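Local coordinates for N-formylglutamate amidohydrolase (Ralstonia eutropha, PDB 2Q7S), which binds a zinc ion and is probably a hydrolase of the N-formylglutamate amidohydrolase family, at residues A[51-57]-A[256-262]; A[28-34]-A[73-79]; A[22-26]-A[282-287]; A[156-160]-A[241-245]; A[191-197]-A[220-226]. All coordinates share one frame; numbering follows the deposited sequence.

Contact 1 of 5, residues A[51-57]-A[256-262]. With ZN (zinc ion), chain C.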
# COMPACT_ATOMS: atom_id res chain seq x y z
N ARG A 51 12.21 -10.84 -0.29
CA ARG A 51 12.37 -9.45 0.04
C ARG A 51 12.11 -8.54 -1.18
O ARG A 51 11.71 -7.37 -1.01
CB ARG A 51 13.75 -9.20 0.70
CG ARG A 51 13.82 -9.81 2.11
CD ARG A 51 15.06 -9.41 2.87
NE ARG A 51 15.24 -7.94 2.94
CZ ARG A 51 14.59 -7.12 3.77
NH1 ARG A 51 13.70 -7.61 4.61
NH2 ARG A 51 14.80 -5.82 3.75
N GLY A 52 12.27 -9.10 -2.40
CA GLY A 52 11.84 -8.46 -3.65
C GLY A 52 10.54 -7.67 -3.57
O GLY A 52 10.58 -6.44 -3.68
N GLY A 53 9.41 -8.35 -3.34
CA GLY A 53 8.05 -7.76 -3.27
C GLY A 53 7.72 -6.85 -2.08
O GLY A 53 6.56 -6.42 -1.92
N GLU A 54 8.71 -6.59 -1.22
CA GLU A 54 8.54 -5.67 -0.14
C GLU A 54 8.59 -4.23 -0.64
O GLU A 54 9.50 -3.85 -1.36
CB GLU A 54 9.69 -5.75 0.86
CG GLU A 54 9.90 -6.98 1.58
CD GLU A 54 11.11 -6.88 2.49
OE1 GLU A 54 11.79 -5.83 2.52
OE2 GLU A 54 11.36 -7.87 3.18
N ASP A 55 7.61 -3.46 -0.23
CA ASP A 55 7.72 -2.01 -0.28
C ASP A 55 8.45 -1.47 0.98
O ASP A 55 7.86 -0.76 1.80
CB ASP A 55 6.35 -1.37 -0.32
CG ASP A 55 5.55 -1.79 -1.49
OD1 ASP A 55 5.92 -2.78 -2.19
OD2 ASP A 55 4.50 -1.15 -1.62
N THR A 56 9.73 -1.81 1.06
CA THR A 56 10.55 -1.59 2.27
C THR A 56 10.65 -0.10 2.63
O THR A 56 10.76 0.78 1.74
CB THR A 56 11.97 -2.22 2.10
OG1 THR A 56 11.85 -3.40 1.33
CG2 THR A 56 12.65 -2.54 3.44
N HIS A 57 10.59 0.15 3.95
CA HIS A 57 10.71 1.48 4.57
C HIS A 57 9.59 2.49 4.27
O HIS A 57 9.69 3.61 4.70
CB HIS A 57 12.02 2.15 4.18
CG HIS A 57 13.22 1.28 4.33
ND1 HIS A 57 13.56 0.69 5.53
CD2 HIS A 57 14.19 0.94 3.45
CE1 HIS A 57 14.67 -0.03 5.36
NE2 HIS A 57 15.08 0.13 4.11
N TYR A 256 14.98 6.12 -2.73
CA TYR A 256 15.25 6.03 -1.30
C TYR A 256 16.02 4.81 -0.81
O TYR A 256 16.58 4.87 0.28
CB TYR A 256 13.93 6.16 -0.51
CG TYR A 256 13.01 4.99 -0.58
CD1 TYR A 256 12.05 4.90 -1.57
CD2 TYR A 256 13.08 3.99 0.36
CE1 TYR A 256 11.16 3.83 -1.60
CE2 TYR A 256 12.24 2.91 0.33
CZ TYR A 256 11.26 2.84 -0.66
OH TYR A 256 10.40 1.76 -0.67
N MSE A 257 16.09 3.74 -1.60
CA MSE A 257 16.79 2.53 -1.20
C MSE A 257 17.54 1.90 -2.35
O MSE A 257 17.29 2.22 -3.53
CB MSE A 257 15.82 1.50 -0.62
CG MSE A 257 14.71 1.19 -1.55
SE MSE A 257 13.52 -0.26 -0.99
CE MSE A 257 14.04 -1.68 -2.18
N GLU A 258 18.43 1.00 -1.98
CA GLU A 258 19.16 0.16 -2.94
C GLU A 258 18.38 -1.12 -3.13
O GLU A 258 18.20 -1.90 -2.19
CB GLU A 258 20.56 -0.13 -2.43
CG GLU A 258 21.42 1.09 -2.30
CD GLU A 258 21.64 1.77 -3.64
OE1 GLU A 258 22.01 1.05 -4.60
OE2 GLU A 258 21.44 3.00 -3.74
N GLU A 259 17.89 -1.33 -4.34
CA GLU A 259 16.95 -2.43 -4.60
C GLU A 259 17.53 -3.82 -4.30
O GLU A 259 16.82 -4.72 -3.88
CB GLU A 259 16.39 -2.34 -6.02
CG GLU A 259 15.53 -1.03 -6.25
CD GLU A 259 14.42 -1.25 -7.27
OE1 GLU A 259 13.51 -2.05 -6.93
OE2 GLU A 259 14.48 -0.66 -8.41
N GLY A 260 18.84 -3.99 -4.49
CA GLY A 260 19.47 -5.26 -4.14
C GLY A 260 19.51 -5.52 -2.65
O GLY A 260 18.91 -6.48 -2.19
N THR A 261 20.19 -4.66 -1.88
CA THR A 261 20.35 -4.86 -0.43
C THR A 261 19.10 -4.46 0.39
O THR A 261 18.96 -4.83 1.56
CB THR A 261 21.62 -4.13 0.09
OG1 THR A 261 21.44 -2.71 0.08
CG2 THR A 261 22.82 -4.47 -0.81
N ARG A 262 18.19 -3.73 -0.26
CA ARG A 262 16.96 -3.13 0.36
C ARG A 262 17.29 -1.98 1.32
O ARG A 262 16.44 -1.54 2.10
CB ARG A 262 16.09 -4.15 1.10
CG ARG A 262 15.46 -5.33 0.33
CD ARG A 262 14.10 -4.98 -0.30
NE ARG A 262 14.26 -4.75 -1.73
CZ ARG A 262 13.29 -4.53 -2.60
NH1 ARG A 262 12.02 -4.44 -2.20
NH2 ARG A 262 13.62 -4.32 -3.88
ZN ZN C . 2.92 -1.94 -2.72
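T56 and R262 are the nearest pair of CA atoms, 6.9 Å apart, where the zinc-site loop 51-57, with an inverse gamma turn centred on D55, packs against the turn after the short strand 257-258. The R262 side chain carries most of the contact between them. Bends at chi2 and chi3 turn one face of its guanidinium to the 3-10 turn 51-53, and NH1 comes 2.9 Å from G52 O. R262 NH2 donates to E259 O in the guanidinium plane (3.2 Å). The R51 side chain runs past R262 the opposite way, its NH2 3.4 Å from R262 CB. D55 points away from this junction: OD2 binds zinc at 2.1 Å, beside H32 and H172, while OD1 forms a salt bridge with R253. H57, with T56 CG2 over its ring centre, reaches back through NE2 to R262 O (2.9 Å, 139° at the hydrogen). Buried Y256 OH, also bonded to S173, donates to T56 O at 2.6 Å, in the carbonyl plane.

Contact 2 of 5, residues A[28-34]-A[73-79]. With ZN (zinc ion), chain C.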
# COMPACT_ATOMS: atom_id res chain seq x y z
N CYS A 28 -3.86 6.74 6.65
CA CYS A 28 -2.85 6.29 5.69
C CYS A 28 -2.44 4.86 6.00
O CYS A 28 -2.21 4.53 7.16
CB CYS A 28 -1.65 7.23 5.71
SG CYS A 28 -2.04 8.89 5.26
N ASP A 29 -2.43 3.97 4.99
CA ASP A 29 -1.90 2.65 5.26
C ASP A 29 -0.73 2.24 4.33
O ASP A 29 -0.72 2.61 3.20
CB ASP A 29 -2.96 1.61 5.36
CG ASP A 29 -3.46 1.14 4.07
OD1 ASP A 29 -3.90 1.98 3.29
OD2 ASP A 29 -3.45 -0.11 3.86
N SER A 30 0.23 1.53 4.92
CA SER A 30 1.39 0.96 4.23
C SER A 30 1.21 -0.58 4.37
O SER A 30 1.73 -1.23 5.33
CB SER A 30 2.69 1.48 4.85
OG SER A 30 3.90 0.93 4.33
N PRO A 31 0.54 -1.20 3.39
CA PRO A 31 0.27 -2.66 3.47
C PRO A 31 1.46 -3.59 3.15
O PRO A 31 1.39 -4.79 3.40
CB PRO A 31 -0.83 -2.87 2.43
CG PRO A 31 -0.61 -1.77 1.45
CD PRO A 31 -0.07 -0.59 2.19
N HIS A 32 2.49 -3.05 2.52
CA HIS A 32 3.53 -3.81 1.91
C HIS A 32 4.90 -3.69 2.52
O HIS A 32 5.82 -4.30 2.02
CB HIS A 32 3.57 -3.44 0.45
CG HIS A 32 2.38 -3.92 -0.29
ND1 HIS A 32 2.03 -3.45 -1.53
CD2 HIS A 32 1.44 -4.84 0.05
CE1 HIS A 32 0.93 -4.06 -1.93
NE2 HIS A 32 0.55 -4.92 -1.00
N SER A 33 5.00 -2.91 3.61
CA SER A 33 6.26 -2.59 4.23
C SER A 33 6.72 -3.59 5.30
O SER A 33 7.80 -3.41 5.87
CB SER A 33 6.27 -1.17 4.80
OG SER A 33 5.17 -0.90 5.66
N GLY A 34 5.93 -4.62 5.55
CA GLY A 34 6.28 -5.60 6.55
C GLY A 34 7.46 -6.47 6.19
O GLY A 34 7.52 -6.98 5.07
N LEU A 73 -1.34 3.40 9.58
CA LEU A 73 -1.32 1.96 9.74
C LEU A 73 -0.27 1.24 8.83
O LEU A 73 -0.17 1.47 7.65
CB LEU A 73 -2.71 1.41 9.45
CG LEU A 73 -2.90 -0.14 9.38
CD1 LEU A 73 -2.75 -0.85 10.77
CD2 LEU A 73 -4.25 -0.47 8.80
N ALA A 74 0.49 0.32 9.43
CA ALA A 74 1.44 -0.44 8.64
C ALA A 74 1.52 -1.92 9.02
O ALA A 74 1.56 -2.26 10.21
CB ALA A 74 2.80 0.23 8.74
N ALA A 75 1.55 -2.79 8.00
CA ALA A 75 1.73 -4.24 8.18
C ALA A 75 3.13 -4.65 8.66
O ALA A 75 4.13 -4.10 8.21
CB ALA A 75 1.41 -5.00 6.89
N THR A 76 3.21 -5.61 9.58
CA THR A 76 4.51 -6.09 10.05
C THR A 76 4.87 -7.42 9.35
O THR A 76 6.03 -7.81 9.27
CB THR A 76 4.58 -6.27 11.60
OG1 THR A 76 3.52 -7.10 12.00
CG2 THR A 76 4.48 -4.95 12.37
N PHE A 77 3.85 -8.09 8.83
CA PHE A 77 4.04 -9.32 8.07
C PHE A 77 4.34 -8.97 6.62
O PHE A 77 3.93 -7.89 6.16
CB PHE A 77 2.82 -10.21 8.14
CG PHE A 77 1.56 -9.54 7.76
CD1 PHE A 77 0.83 -8.82 8.73
CD2 PHE A 77 1.08 -9.59 6.45
CE1 PHE A 77 -0.27 -8.15 8.42
CE2 PHE A 77 -0.09 -8.93 6.14
CZ PHE A 77 -0.77 -8.23 7.11
N PRO A 78 4.98 -9.90 5.89
CA PRO A 78 5.32 -9.59 4.52
C PRO A 78 4.14 -9.79 3.57
O PRO A 78 3.36 -10.75 3.72
CB PRO A 78 6.48 -10.54 4.21
CG PRO A 78 6.66 -11.42 5.46
CD PRO A 78 5.41 -11.27 6.24
N ARG A 79 4.03 -8.90 2.59
CA ARG A 79 2.97 -9.00 1.61
C ARG A 79 3.05 -10.26 0.75
O ARG A 79 2.01 -10.66 0.20
CB ARG A 79 2.90 -7.75 0.72
CG ARG A 79 4.02 -7.56 -0.21
CD ARG A 79 3.77 -8.17 -1.56
NE ARG A 79 2.80 -7.49 -2.40
CZ ARG A 79 3.06 -6.58 -3.33
NH1 ARG A 79 4.28 -6.13 -3.55
NH2 ARG A 79 2.06 -6.10 -4.06
ZN ZN C . 2.92 -1.94 -2.72
O HOH W 1 3.74 -6.15 4.30
O HOH W 2 6.35 -7.06 2.67
O HOH W 3 5.56 -1.84 8.02
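Three backbone groups, P31 O, G34 N and F77 O, grip one water between the segments; it accepts from G34 N and sits 2.6 Å from F77 O. A second water accepts from R79 N and bonds H32 O and G34 O, so two waters bridge the loops beyond the strands. G34 CA packs closely on A75 O, T76 O and F77 O, with a CA-H...O contact to the last. Before this, the parallel strands pair directly: S30 N donates to L73 O (2.8 Å), and A75 N to S30 O. H32 ND1 binds zinc at 2.1 Å, alongside D55 and H172. R79 lays its guanidinium flat on the H32 ring, centres 3.7 Å apart and planes at 28°; R79 CG, set between backbone N and carbonyl carbon (chi1 69°), and two further bends in the chain bring it there. P31 CG covers the ring's opposite face. D83 ties ring and guanidinium together from the second shell, bonding H32 NE2 and forming a salt bridge with R79 NE, and R79 NH1 bonds G53 O. Strand 26-30 lies between strands 71-75 and 166-174, with L73 facing helix 134-163 and S30 and A74 touching helix 58-61.

Contact 3 of 5, residues A[22-26]-A[282-287]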
# COMPACT_ATOMS: atom_id res chain seq x y z
N GLU A 22 -4.28 17.34 17.78
CA GLU A 22 -5.56 17.39 17.07
C GLU A 22 -5.56 16.30 16.02
O GLU A 22 -4.57 16.16 15.29
CB GLU A 22 -5.72 18.77 16.39
CG GLU A 22 -6.64 18.83 15.14
CD GLU A 22 -6.47 20.11 14.30
OE1 GLU A 22 -5.44 20.82 14.46
OE2 GLU A 22 -7.38 20.39 13.47
N ALA A 23 -6.60 15.47 16.00
CA ALA A 23 -6.79 14.51 14.91
C ALA A 23 -7.45 15.19 13.68
O ALA A 23 -8.20 16.17 13.83
CB ALA A 23 -7.58 13.30 15.39
N LEU A 24 -7.15 14.67 12.48
CA LEU A 24 -7.82 15.05 11.20
C LEU A 24 -8.21 13.78 10.49
O LEU A 24 -7.58 12.74 10.73
CB LEU A 24 -6.81 15.83 10.32
CG LEU A 24 -6.49 17.25 10.81
CD1 LEU A 24 -5.28 17.82 10.01
CD2 LEU A 24 -7.71 18.16 10.64
N PRO A 25 -9.20 13.81 9.59
CA PRO A 25 -9.56 12.56 8.88
C PRO A 25 -8.66 12.23 7.68
O PRO A 25 -9.11 12.18 6.52
CB PRO A 25 -10.96 12.85 8.36
CG PRO A 25 -10.97 14.37 8.13
CD PRO A 25 -10.04 14.96 9.18
N LEU A 26 -7.40 12.04 7.98
CA LEU A 26 -6.38 11.58 7.05
C LEU A 26 -5.93 10.26 7.60
O LEU A 26 -5.28 10.17 8.66
CB LEU A 26 -5.24 12.58 7.01
CG LEU A 26 -4.04 12.10 6.18
CD1 LEU A 26 -4.40 12.13 4.72
CD2 LEU A 26 -2.82 12.98 6.52
N ILE A 282 -1.03 18.45 2.95
CA ILE A 282 -2.24 17.66 2.84
C ILE A 282 -3.10 17.82 4.09
O ILE A 282 -4.29 17.87 3.97
CB ILE A 282 -1.91 16.14 2.65
CG1 ILE A 282 -1.18 15.88 1.32
CG2 ILE A 282 -3.16 15.23 2.77
CD1 ILE A 282 -0.76 14.38 1.15
N ALA A 283 -2.49 17.90 5.29
CA ALA A 283 -3.23 18.05 6.55
C ALA A 283 -4.02 19.34 6.51
O ALA A 283 -5.18 19.37 6.88
CB ALA A 283 -2.30 18.02 7.81
N GLU A 284 -3.39 20.40 6.02
CA GLU A 284 -4.03 21.71 5.85
C GLU A 284 -5.23 21.66 4.86
O GLU A 284 -6.30 22.26 5.09
CB GLU A 284 -2.99 22.69 5.34
CG GLU A 284 -1.96 23.08 6.36
CD GLU A 284 -0.95 24.11 5.81
OE1 GLU A 284 -0.42 23.88 4.71
OE2 GLU A 284 -0.72 25.16 6.46
N TYR A 285 -5.02 20.96 3.75
CA TYR A 285 -6.07 20.76 2.77
C TYR A 285 -7.27 19.99 3.37
O TYR A 285 -8.39 20.41 3.25
CB TYR A 285 -5.49 20.05 1.55
CG TYR A 285 -6.53 19.77 0.50
CD1 TYR A 285 -6.80 20.69 -0.50
CD2 TYR A 285 -7.26 18.60 0.55
CE1 TYR A 285 -7.78 20.42 -1.43
CE2 TYR A 285 -8.22 18.33 -0.35
CZ TYR A 285 -8.47 19.22 -1.34
OH TYR A 285 -9.46 18.92 -2.21
N VAL A 286 -6.99 18.89 4.06
CA VAL A 286 -8.01 18.13 4.78
C VAL A 286 -8.79 18.94 5.81
O VAL A 286 -9.99 18.81 5.86
CB VAL A 286 -7.33 16.87 5.40
CG1 VAL A 286 -8.16 16.21 6.49
CG2 VAL A 286 -7.03 15.92 4.28
N ARG A 287 -8.12 19.74 6.65
CA ARG A 287 -8.79 20.55 7.66
C ARG A 287 -9.70 21.54 7.01
O ARG A 287 -10.78 21.83 7.51
CB ARG A 287 -7.78 21.31 8.55
CG ARG A 287 -8.40 22.18 9.63
CD ARG A 287 -7.37 22.57 10.72
NE ARG A 287 -6.08 22.77 10.10
CZ ARG A 287 -4.95 22.19 10.47
NH1 ARG A 287 -4.86 21.41 11.54
NH2 ARG A 287 -3.87 22.44 9.78
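L24, P25 and L26 press into one side of residues 282-287 of helix 267-289, whereas E22 and R287 meet at the solvent side. In the packed part, L24 spreads its two methyls over residues one turn apart: CD1 meets A283 CB at 3.7 Å and CD2 meets R287 CB. The P25 ring runs alongside V286 in the reverse direction, CD to CG1 3.5 Å. Deeper, L26 crosses I282 at about a right angle, CD1 to CG2 3.9 Å. The outer side is held by charge. R287, its CG anti to the backbone N (chi1 180°), stretches away from the helix and turns at chi3 to bring NH1 3.0 Å from E22 OE1, a salt bridge in which the NH1 bond to E22 OE2 is weak. Both residues also touch a crystal neighbour. P25 also packs on A159 and F163 of helix 134-163. A C-terminal helix laid on one face of the central sheet, with helix 134-163 on the opposite face, is the layering of an alpha/beta/alpha fold.

Contact 4 of 5, residues A[156-160]-A[241-245]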
# COMPACT_ATOMS: atom_id res chain seq x y z
N VAL A 156 -10.79 4.38 9.18
CA VAL A 156 -11.51 5.08 8.11
C VAL A 156 -12.93 5.47 8.58
O VAL A 156 -13.35 6.60 8.45
CB VAL A 156 -11.56 4.20 6.86
CG1 VAL A 156 -12.55 4.75 5.82
CG2 VAL A 156 -10.09 4.10 6.23
N GLU A 157 -13.67 4.51 9.15
CA GLU A 157 -15.02 4.76 9.62
C GLU A 157 -15.09 5.68 10.85
O GLU A 157 -16.05 6.40 11.00
CB GLU A 157 -15.73 3.45 9.89
CG GLU A 157 -15.92 2.58 8.69
CD GLU A 157 -16.68 3.25 7.57
OE1 GLU A 157 -17.69 3.97 7.81
OE2 GLU A 157 -16.27 3.03 6.41
N GLY A 158 -14.12 5.58 11.75
CA GLY A 158 -14.00 6.47 12.84
C GLY A 158 -13.80 7.92 12.39
O GLY A 158 -14.48 8.80 12.87
N ALA A 159 -12.85 8.14 11.49
CA ALA A 159 -12.64 9.42 10.87
C ALA A 159 -13.91 9.98 10.26
O ALA A 159 -14.28 11.11 10.53
CB ALA A 159 -11.52 9.33 9.79
N TYR A 160 -14.59 9.17 9.43
CA TYR A 160 -15.71 9.63 8.72
C TYR A 160 -16.83 9.94 9.74
O TYR A 160 -17.52 10.92 9.61
CB TYR A 160 -16.20 8.57 7.71
CG TYR A 160 -17.39 9.04 6.96
CD1 TYR A 160 -17.24 9.75 5.81
CD2 TYR A 160 -18.69 8.84 7.45
CE1 TYR A 160 -18.33 10.23 5.13
CE2 TYR A 160 -19.79 9.31 6.76
CZ TYR A 160 -19.60 10.01 5.61
OH TYR A 160 -20.69 10.48 4.88
N ALA A 241 -18.47 11.17 -3.83
CA ALA A 241 -19.82 11.72 -3.73
C ALA A 241 -20.40 11.51 -2.32
O ALA A 241 -21.42 12.09 -1.99
CB ALA A 241 -20.71 11.07 -4.79
N GLU A 242 -19.75 10.68 -1.50
CA GLU A 242 -20.15 10.44 -0.14
C GLU A 242 -19.13 11.08 0.78
O GLU A 242 -19.16 10.86 1.98
CB GLU A 242 -20.19 8.95 0.14
CG GLU A 242 -21.21 8.19 -0.64
CD GLU A 242 -21.13 6.72 -0.36
OE1 GLU A 242 -21.05 6.35 0.84
OE2 GLU A 242 -21.14 5.94 -1.32
N ARG A 243 -18.20 11.81 0.18
CA ARG A 243 -17.11 12.47 0.88
C ARG A 243 -16.07 11.53 1.48
O ARG A 243 -15.36 11.87 2.46
CB ARG A 243 -17.65 13.46 1.89
CG ARG A 243 -18.59 14.45 1.24
CD ARG A 243 -19.24 15.36 2.24
NE ARG A 243 -18.29 16.07 3.11
CZ ARG A 243 -17.40 16.96 2.69
NH1 ARG A 243 -17.30 17.28 1.41
NH2 ARG A 243 -16.61 17.56 3.56
N ARG A 244 -15.95 10.36 0.87
CA ARG A 244 -14.96 9.36 1.22
C ARG A 244 -14.02 9.33 0.02
O ARG A 244 -14.47 9.20 -1.12
CB ARG A 244 -15.59 8.01 1.45
CG ARG A 244 -16.64 7.97 2.56
CD ARG A 244 -17.52 6.78 2.43
NE ARG A 244 -18.33 6.58 3.64
CZ ARG A 244 -17.91 5.93 4.73
NH1 ARG A 244 -16.69 5.43 4.80
NH2 ARG A 244 -18.71 5.79 5.77
N ASN A 245 -12.73 9.47 0.27
CA ASN A 245 -11.73 9.63 -0.79
C ASN A 245 -10.59 8.66 -0.57
O ASN A 245 -10.13 8.48 0.54
CB ASN A 245 -11.17 11.08 -0.78
CG ASN A 245 -12.26 12.12 -0.93
OD1 ASN A 245 -12.72 12.40 -2.03
ND2 ASN A 245 -12.75 12.61 0.21
O HOH W 4 -21.15 7.50 3.24
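V156 opens the contact from helix 134-163, its CG1 4.3 Å from R244 NH1 at the edge of the guanidinium. One residue on, E157 supplies the main charge partner. Its chain bends at chi2 and brings the carboxylate round to R244, which grips it end-on with two nitrogens: NH2 donates to OE1 at 2.9 Å with a nearly straight bond (164°), and NH1 donates to OE2 at the same length but more bent (141°). Both oxygens are met on their syn sides, although NH1 comes from well out of the carboxylate plane. Y160, one turn further, carries CG anti to its backbone N and brings its ring face against the R244 guanidinium. The guanidinium lies flat over the ring, planes 18° apart, in a cation-pi contact with CZ 4.0 Å from the ring centroid. Thus the arginine's edge serves the carboxylate while one face rests on the phenol. A water accepts from R244 NE and donates to E242 OE1 (2.7 Å), linking the arginine to a glutamate that also forms a salt bridge with R239. The phenol edge approaches the backbone of E242, Y160 CE1 to E242 O 3.3 Å. Helix 134-163 is thereby joined to the start of strand 244-252, and V166 of the adjoining strand 166-174 packs on both A159 and R244.

Contact 5 of 5, residues A[191-197]-A[220-226]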
# COMPACT_ATOMS: atom_id res chain seq x y z
N ALA A 191 7.41 7.12 -13.70
CA ALA A 191 7.52 8.36 -12.95
C ALA A 191 8.11 8.05 -11.57
O ALA A 191 8.21 6.88 -11.13
CB ALA A 191 6.18 9.05 -12.83
N ASP A 192 8.51 9.11 -10.88
CA ASP A 192 9.01 8.97 -9.55
C ASP A 192 7.86 8.64 -8.59
O ASP A 192 8.07 7.91 -7.63
CB ASP A 192 9.71 10.26 -9.11
CG ASP A 192 10.96 10.54 -9.89
OD1 ASP A 192 11.65 9.59 -10.24
OD2 ASP A 192 11.26 11.72 -10.10
N PHE A 193 6.69 9.25 -8.83
CA PHE A 193 5.43 9.03 -8.09
C PHE A 193 4.38 8.66 -9.09
O PHE A 193 4.27 9.31 -10.13
CB PHE A 193 4.97 10.29 -7.40
CG PHE A 193 5.73 10.60 -6.15
CD1 PHE A 193 6.97 11.20 -6.20
CD2 PHE A 193 5.22 10.23 -4.90
CE1 PHE A 193 7.70 11.43 -5.04
CE2 PHE A 193 5.95 10.51 -3.72
CZ PHE A 193 7.16 11.10 -3.81
N VAL A 194 3.62 7.61 -8.80
CA VAL A 194 2.41 7.27 -9.53
C VAL A 194 1.25 7.38 -8.56
O VAL A 194 1.32 6.86 -7.42
CB VAL A 194 2.46 5.83 -10.19
CG1 VAL A 194 1.16 5.51 -10.96
CG2 VAL A 194 3.67 5.72 -11.14
N LEU A 195 0.22 8.09 -9.01
CA LEU A 195 -1.00 8.34 -8.23
C LEU A 195 -2.16 7.60 -8.89
O LEU A 195 -2.49 7.87 -10.01
CB LEU A 195 -1.30 9.84 -8.21
CG LEU A 195 -0.19 10.72 -7.68
CD1 LEU A 195 -0.59 12.23 -7.74
CD2 LEU A 195 0.22 10.30 -6.26
N GLY A 196 -2.73 6.61 -8.20
CA GLY A 196 -3.85 5.84 -8.71
C GLY A 196 -5.13 6.21 -7.99
O GLY A 196 -5.22 6.14 -6.77
N ASP A 197 -6.13 6.59 -8.78
CA ASP A 197 -7.45 6.92 -8.27
C ASP A 197 -8.53 6.37 -9.22
O ASP A 197 -9.63 6.93 -9.33
CB ASP A 197 -7.52 8.44 -8.07
CG ASP A 197 -7.41 9.24 -9.43
OD1 ASP A 197 -7.30 8.65 -10.54
OD2 ASP A 197 -7.51 10.49 -9.39
N TYR A 220 10.15 16.19 -8.55
CA TYR A 220 9.81 14.78 -8.84
C TYR A 220 8.91 14.74 -10.07
O TYR A 220 8.19 15.67 -10.36
CB TYR A 220 9.10 14.15 -7.63
CG TYR A 220 9.95 14.13 -6.37
CD1 TYR A 220 10.94 13.18 -6.21
CD2 TYR A 220 9.80 15.10 -5.39
CE1 TYR A 220 11.70 13.14 -5.05
CE2 TYR A 220 10.57 15.10 -4.24
CZ TYR A 220 11.54 14.13 -4.08
OH TYR A 220 12.35 14.08 -2.96
N THR A 221 8.98 13.66 -10.82
CA THR A 221 8.03 13.40 -11.90
C THR A 221 6.85 12.67 -11.30
O THR A 221 7.01 11.91 -10.31
CB THR A 221 8.70 12.60 -13.05
OG1 THR A 221 9.24 11.38 -12.52
CG2 THR A 221 9.85 13.46 -13.67
N VAL A 222 5.66 12.98 -11.80
CA VAL A 222 4.41 12.41 -11.28
C VAL A 222 3.59 11.97 -12.51
O VAL A 222 3.51 12.71 -13.49
CB VAL A 222 3.60 13.42 -10.40
CG1 VAL A 222 2.31 12.80 -9.84
CG2 VAL A 222 4.47 13.98 -9.27
N ALA A 223 3.09 10.74 -12.48
CA ALA A 223 2.13 10.21 -13.48
C ALA A 223 0.87 9.82 -12.73
O ALA A 223 0.95 9.38 -11.58
CB ALA A 223 2.70 8.94 -14.22
N ARG A 224 -0.29 10.00 -13.36
CA ARG A 224 -1.56 9.50 -12.82
C ARG A 224 -1.89 8.22 -13.55
O ARG A 224 -1.78 8.17 -14.77
CB ARG A 224 -2.69 10.51 -13.05
CG ARG A 224 -2.47 11.84 -12.32
CD ARG A 224 -3.72 12.72 -12.35
NE ARG A 224 -3.42 14.08 -11.90
CZ ARG A 224 -4.33 14.94 -11.46
NH1 ARG A 224 -5.61 14.58 -11.38
NH2 ARG A 224 -3.96 16.14 -11.03
N ASN A 225 -2.32 7.21 -12.81
CA ASN A 225 -2.96 6.00 -13.39
C ASN A 225 -2.14 5.26 -14.44
O ASN A 225 -2.69 4.62 -15.35
CB ASN A 225 -4.36 6.36 -13.89
CG ASN A 225 -5.25 6.84 -12.75
OD1 ASN A 225 -5.56 6.08 -11.86
ND2 ASN A 225 -5.57 8.13 -12.73
N ASP A 226 -0.83 5.28 -14.24
CA ASP A 226 0.15 4.80 -15.22
C ASP A 226 1.45 4.37 -14.50
O ASP A 226 2.24 5.23 -14.09
CB ASP A 226 0.44 5.91 -16.22
CG ASP A 226 1.34 5.46 -17.36
OD1 ASP A 226 1.74 4.27 -17.38
OD2 ASP A 226 1.63 6.29 -18.25
O HOH W 5 4.71 6.17 -14.78
O HOH W 6 -7.12 12.07 -11.56
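F193 turns the edge of its ring to one face of Y220 in a T-shaped pair, centroids 5.4 Å apart and planes at 78°; T221 O lies at the F193 edge and D192 OD2 at the Y220 edge. The rings sit at the start of two parallel strands, 193-196 and 222-224, joined through helix 205-217 as a beta-alpha-beta crossover. The backbone ladder runs F193 N to T221 O, A223 N to F193 O, L195 N to A223 O and N225 N to L195 O (2.9 Å). At its start D192 and T221 trade bonds: T221 N donates to D192 OD2 (3.1 Å), and T221, with OG1 between backbone N and carbonyl carbon (chi1 56°), accepts from D192 N (2.9 Å). D192 OD1 forms a salt bridge with R252. On the face toward helix 205-217, L195 CD1 packs on V222 CG1 at 3.6 Å, and R224 reaches D209 and E212 of that helix. On the other face A191 CB meets A223 CB at 3.7 Å. The N225 amide closes the far end: OD1 accepts from D197 N, and ND2 donates in its own plane, at 2.8 Å, to D197 OD1, which also accepts from G200 N.

Contacts 1 and 2 are buried and share the zinc ion; they touch through probable hydrogen bonds, R79 NH1 to G53 O and D55 N to H32 O, so the metal ligands D55 and H32 are tied through backbone as well as metal. Contact 2 pairs strands in the central sheet, and contact 5 does the same at another part of it, ending on an outermost strand, 222-224. Contacts 3 and 4 instead join long helices to the run-in of strand 26-30 and the start of strand 244-252. They meet where P25 packs on A159, but contact 3 has apolar packing with a charged pair at the solvent side, while contact 4 rests on a stacked arginine and a salt bridge.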